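Local structure of ferredoxin (Trichomonas vaginalis, 1L5P) at residues 21-26 with 45-50; 25-28 with 33-36. The protein carries electrons on a single [2Fe-2S] cluster, linking pyruvate:ferredoxin oxidoreductase to hydrogenase in the hydrogenosome. All blocks are in the same frame, centred on the assembly; numbering follows the deposited sequence.

Interaction 1: 21-26 with 45-50; sequences TLFTVL and GKCICK. With FES (Fe2/s2 (inorganic) cluster), chain D.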
loop_
_atom_site.group_PDB
_atom_site.type_symbol
_atom_site.label_atom_id
_atom_site.label_comp_id
_atom_site.label_asym_id
_atom_site.label_seq_id
_atom_site.Cartn_x
_atom_site.Cartn_y
_atom_site.Cartn_z
ATOM N N THR A 21 0.811 8.458 1.061
ATOM C CA THR A 21 0.979 7.166 0.418
ATOM C C THR A 21 0.553 6.092 1.395
ATOM O O THR A 21 0.594 6.294 2.605
ATOM C CB THR A 21 2.430 6.886 0.021
ATOM O OG1 THR A 21 3.217 6.700 1.202
ATOM C CG2 THR A 21 2.987 8.029 -0.799
ATOM N N LEU A 22 0.144 4.953 0.858
ATOM C CA LEU A 22 -0.275 3.839 1.672
ATOM C C LEU A 22 0.869 3.454 2.599
ATOM O O LEU A 22 0.647 3.022 3.739
ATOM C CB LEU A 22 -0.632 2.659 0.781
ATOM C CG LEU A 22 -1.212 1.470 1.534
ATOM C CD1 LEU A 22 -2.547 1.865 2.151
ATOM C CD2 LEU A 22 -1.366 0.311 0.585
ATOM N N PHE A 23 2.090 3.609 2.092
ATOM C CA PHE A 23 3.313 3.289 2.830
ATOM C C PHE A 23 3.383 4.137 4.088
ATOM O O PHE A 23 3.616 3.631 5.182
ATOM C CB PHE A 23 4.549 3.569 1.956
ATOM C CG PHE A 23 5.863 3.324 2.653
ATOM C CD1 PHE A 23 6.369 2.032 2.788
ATOM C CD2 PHE A 23 6.601 4.389 3.159
ATOM C CE1 PHE A 23 7.605 1.808 3.421
ATOM C CE2 PHE A 23 7.832 4.176 3.792
ATOM C CZ PHE A 23 8.334 2.882 3.922
ATOM N N THR A 24 3.191 5.438 3.916
ATOM C CA THR A 24 3.224 6.356 5.034
ATOM C C THR A 24 2.179 5.946 6.052
ATOM O O THR A 24 2.475 5.787 7.227
ATOM C CB THR A 24 2.918 7.769 4.572
ATOM O OG1 THR A 24 3.887 8.157 3.596
ATOM C CG2 THR A 24 2.963 8.737 5.749
ATOM N N VAL A 25 0.953 5.778 5.576
ATOM C CA VAL A 25 -0.165 5.384 6.410
ATOM C C VAL A 25 0.103 4.061 7.125
ATOM O O VAL A 25 -0.080 3.953 8.337
ATOM C CB VAL A 25 -1.433 5.259 5.543
ATOM C CG1 VAL A 25 -2.537 4.541 6.307
ATOM C CG2 VAL A 25 -1.875 6.645 5.096
ATOM N N LEU A 26 0.546 3.063 6.371
ATOM C CA LEU A 26 0.825 1.745 6.928
ATOM C C LEU A 26 1.978 1.724 7.916
ATOM O O LEU A 26 1.856 1.178 9.014
ATOM C CB LEU A 26 1.122 0.747 5.809
ATOM C CG LEU A 26 -0.061 0.320 4.939
ATOM C CD1 LEU A 26 0.368 -0.836 4.038
ATOM C CD2 LEU A 26 -1.233 -0.086 5.828
ATOM N N GLY A 45 11.440 -2.028 -3.271
ATOM C CA GLY A 45 10.421 -3.041 -3.500
ATOM C C GLY A 45 10.092 -3.898 -2.287
ATOM O O GLY A 45 9.695 -5.055 -2.418
ATOM N N LYS A 46 10.235 -3.338 -1.097
ATOM C CA LYS A 46 9.957 -4.100 0.111
ATOM C C LYS A 46 8.591 -3.811 0.727
ATOM O O LYS A 46 8.088 -4.606 1.514
ATOM C CB LYS A 46 11.054 -3.840 1.149
ATOM C CG LYS A 46 12.465 -3.912 0.595
ATOM C CD LYS A 46 13.295 -4.941 1.337
ATOM C CE LYS A 46 14.157 -4.279 2.398
ATOM N NZ LYS A 46 15.597 -4.624 2.251
ATOM N N CYS A 47 7.986 -2.685 0.362
ATOM C CA CYS A 47 6.680 -2.304 0.903
ATOM C C CYS A 47 5.518 -3.027 0.246
ATOM O O CYS A 47 4.459 -2.448 0.044
ATOM C CB CYS A 47 6.474 -0.814 0.728
ATOM S SG CYS A 47 6.494 -0.363 -0.992
ATOM N N ILE A 48 5.710 -4.299 -0.064
ATOM C CA ILE A 48 4.679 -5.090 -0.715
ATOM C C ILE A 48 3.425 -5.323 0.119
ATOM O O ILE A 48 3.500 -5.638 1.300
ATOM C CB ILE A 48 5.226 -6.460 -1.114
ATOM C CG1 ILE A 48 6.203 -6.297 -2.278
ATOM C CG2 ILE A 48 4.078 -7.385 -1.492
ATOM C CD1 ILE A 48 5.556 -5.716 -3.518
ATOM N N CYS A 49 2.271 -5.173 -0.516
ATOM C CA CYS A 49 0.991 -5.407 0.130
ATOM C C CYS A 49 0.069 -5.936 -0.950
ATOM O O CYS A 49 0.465 -6.010 -2.114
ATOM C CB CYS A 49 0.443 -4.120 0.701
ATOM S SG CYS A 49 0.057 -2.914 -0.523
ATOM N N LYS A 50 -1.150 -6.320 -0.592
ATOM C CA LYS A 50 -2.067 -6.844 -1.600
ATOM C C LYS A 50 -3.353 -6.046 -1.658
ATOM O O LYS A 50 -4.022 -5.869 -0.647
ATOM C CB LYS A 50 -2.389 -8.314 -1.326
ATOM C CG LYS A 50 -1.483 -9.288 -2.044
ATOM C CD LYS A 50 -0.581 -10.022 -1.075
ATOM C CE LYS A 50 -1.372 -11.039 -0.264
ATOM N NZ LYS A 50 -0.718 -11.390 1.030
HETATM FE FE1 FES D . 11.083 1.017 -1.136
HETATM FE FE2 FES D . 8.372 1.152 -1.360
HETATM S S1 FES D . 9.820 0.417 -2.897
HETATM S S2 FES D . 9.625 1.757 0.421
#

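Interaction 2: 25-28 with 33-36; sequences VLTE and SADD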
loop_
_atom_site.group_PDB
_atom_site.type_symbol
_atom_site.label_atom_id
_atom_site.label_comp_id
_atom_site.label_asym_id
_atom_site.label_seq_id
_atom_site.Cartn_x
_atom_site.Cartn_y
_atom_site.Cartn_z
ATOM N N VAL A 25 0.953 5.778 5.576
ATOM C CA VAL A 25 -0.165 5.384 6.410
ATOM C C VAL A 25 0.103 4.061 7.125
ATOM O O VAL A 25 -0.080 3.953 8.337
ATOM C CB VAL A 25 -1.433 5.259 5.543
ATOM C CG1 VAL A 25 -2.537 4.541 6.307
ATOM C CG2 VAL A 25 -1.875 6.645 5.096
ATOM N N LEU A 26 0.546 3.063 6.371
ATOM C CA LEU A 26 0.825 1.745 6.928
ATOM C C LEU A 26 1.978 1.724 7.916
ATOM O O LEU A 26 1.856 1.178 9.014
ATOM C CB LEU A 26 1.122 0.747 5.809
ATOM C CG LEU A 26 -0.061 0.320 4.939
ATOM C CD1 LEU A 26 0.368 -0.836 4.038
ATOM C CD2 LEU A 26 -1.233 -0.086 5.828
ATOM N N THR A 27 3.104 2.311 7.523
ATOM C CA THR A 27 4.276 2.326 8.390
ATOM C C THR A 27 4.090 3.174 9.641
ATOM O O THR A 27 4.572 2.802 10.708
ATOM C CB THR A 27 5.543 2.814 7.643
ATOM O OG1 THR A 27 5.284 4.090 7.045
ATOM C CG2 THR A 27 5.951 1.821 6.575
ATOM N N GLU A 28 3.398 4.303 9.519
ATOM C CA GLU A 28 3.181 5.170 10.670
ATOM C C GLU A 28 2.162 4.586 11.653
ATOM O O GLU A 28 1.916 5.160 12.713
ATOM C CB GLU A 28 2.735 6.555 10.214
ATOM C CG GLU A 28 3.865 7.556 10.158
ATOM C CD GLU A 28 3.541 8.762 9.289
ATOM O OE1 GLU A 28 4.467 9.288 8.634
ATOM O OE2 GLU A 28 2.363 9.191 9.259
ATOM N N SER A 33 6.818 -2.051 8.411
ATOM C CA SER A 33 8.096 -1.470 8.831
ATOM C C SER A 33 8.796 -0.738 7.692
ATOM O O SER A 33 8.758 -1.186 6.552
ATOM C CB SER A 33 9.022 -2.564 9.378
ATOM O OG SER A 33 10.027 -2.907 8.445
ATOM N N ALA A 34 9.430 0.386 8.011
ATOM C CA ALA A 34 10.137 1.181 7.017
ATOM C C ALA A 34 11.643 0.920 7.111
ATOM O O ALA A 34 12.451 1.584 6.457
ATOM C CB ALA A 34 9.842 2.664 7.236
ATOM N N ASP A 35 12.008 -0.061 7.924
ATOM C CA ASP A 35 13.399 -0.419 8.145
ATOM C C ASP A 35 14.011 -1.107 6.939
ATOM O O ASP A 35 13.395 -1.992 6.355
ATOM C CB ASP A 35 13.483 -1.360 9.342
ATOM C CG ASP A 35 14.773 -1.211 10.106
ATOM O OD1 ASP A 35 15.616 -2.133 10.041
ATOM O OD2 ASP A 35 14.944 -0.168 10.775
ATOM N N ASP A 36 15.225 -0.717 6.571
ATOM C CA ASP A 36 15.900 -1.342 5.437
ATOM C C ASP A 36 15.150 -1.135 4.119
ATOM O O ASP A 36 15.364 -1.857 3.149
ATOM C CB ASP A 36 16.074 -2.844 5.700
ATOM C CG ASP A 36 17.530 -3.287 5.626
ATOM O OD1 ASP A 36 18.251 -3.154 6.649
ATOM O OD2 ASP A 36 17.951 -3.768 4.547
#

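Interaction 1: 21-26 with 45-50
Two torsions, one on each segment, bring F23 and C47 together beside the [2Fe-2S] cluster. CG of F23 lies anti to its backbone N (chi1 178°), which carries the ring from the first turn of helix 22-27 out toward the cluster. C47 uses a different rotamer: with SG between N and the carbonyl carbon (chi1 61°), the sulfur is turned toward the metal, while the backbone already directs CB toward the phenyl group. The ring meets that methylene obliquely, with CD1 of F23 3.5 Å from CB of C47. Over one face of the same ring sits the bridging sulfide S2 of the cluster, 3.6 Å from CE1 of F23, so a single aromatic group packs against both an iron ligand and the inorganic core. SG of C47 binds the iron FE2 at 2.4 Å, and C78 supplies the second protein sulfur there. With C38 and C44, these residues form the four-cysteine site of a 2Fe-2S ferredoxin, in which a helix lies across a mixed beta sheet in the beta-grasp manner and the cluster loop runs directly into strand 48-53. At the start of that strand a second apolar contact follows. The extended side chain of L22 places CD2 3.7 Å from SG of C49, a cysteine whose CB is directed toward the helix and which is not one of the cluster ligands. L22 also touches I3 of strand 2-7, while L26, one turn further along, inclines toward the same side and packs on A5. All four touching residues are buried, and no hydrogen bond crosses between the segments. T21 occupies the N-cap position, and its OG1 shares a hydrogen bond of 2.9 Å with OG1 of T24.

Interaction 2: 25-28 with 33-36
OG1 of T27, whose side chain carries the contact with S33 and A34, is gripped from within its own helix. It hydrogen-bonds the carbonyl oxygen of F23, four residues back, and more weakly that of T24. Threonine hydroxyls within helices commonly bond a carbonyl oxygen of the preceding turn, and the polarity of this one is met locally. The first torsion (chi1 54°) puts OG1 between the backbone N and the carbonyl carbon, and the same rotation sets the methyl CG2 beside the backbone N, facing the chain as it returns after the helix. One branch is thereby used for helix bonding and the other for packing. CG2 rests against the peptide link joining the two loop residues, 4.0 Å from C of S33 and equally 4.0 Å from N of A34. It also meets CB of A34 at 4.0 Å, methyl to methyl. S33 contributes through its backbone, since its CB points away from the helix, whereas A34 turns CB toward it. The chains come nearest at T27 and S33, whose CA atoms are 5.4 Å apart. No hydrogen bond crosses the contact, and the buried surface is modest, 91 Å² in all. Nearby M32 touches the side chains of both T27 and L26, extending the apolar patch just before the loop segment. Beyond the methyl contact, the carbonyl oxygen of A34 accepts a hydrogen bond from OG1 of T37, a residue of the cluster pocket next to the ligand C38. Such a chain reversal, leaving the helix of the beta-grasp fold and packing back on its last turn before entering the cysteine-bearing loop, belongs to the cluster-binding region of 2Fe-2S ferredoxins.

Helix 22-27 serves both contacts, whose centres lie 7 Å apart: its early turn faces the cluster and strand 48-53 in interaction 1, and its last turn receives the returning loop in interaction 2. F23 joins them by packing. CZ of its ring lies 3.6 Å from CB of A34, so the ring that covers the sulfide is itself packed by the loop. A second, weaker tie is the long ion pair between NZ of K46 and OD2 of D36, at 3.4 Å. The side chain of A34 remains about 7 Å from the cluster, placing interaction 2 in a second shell around it.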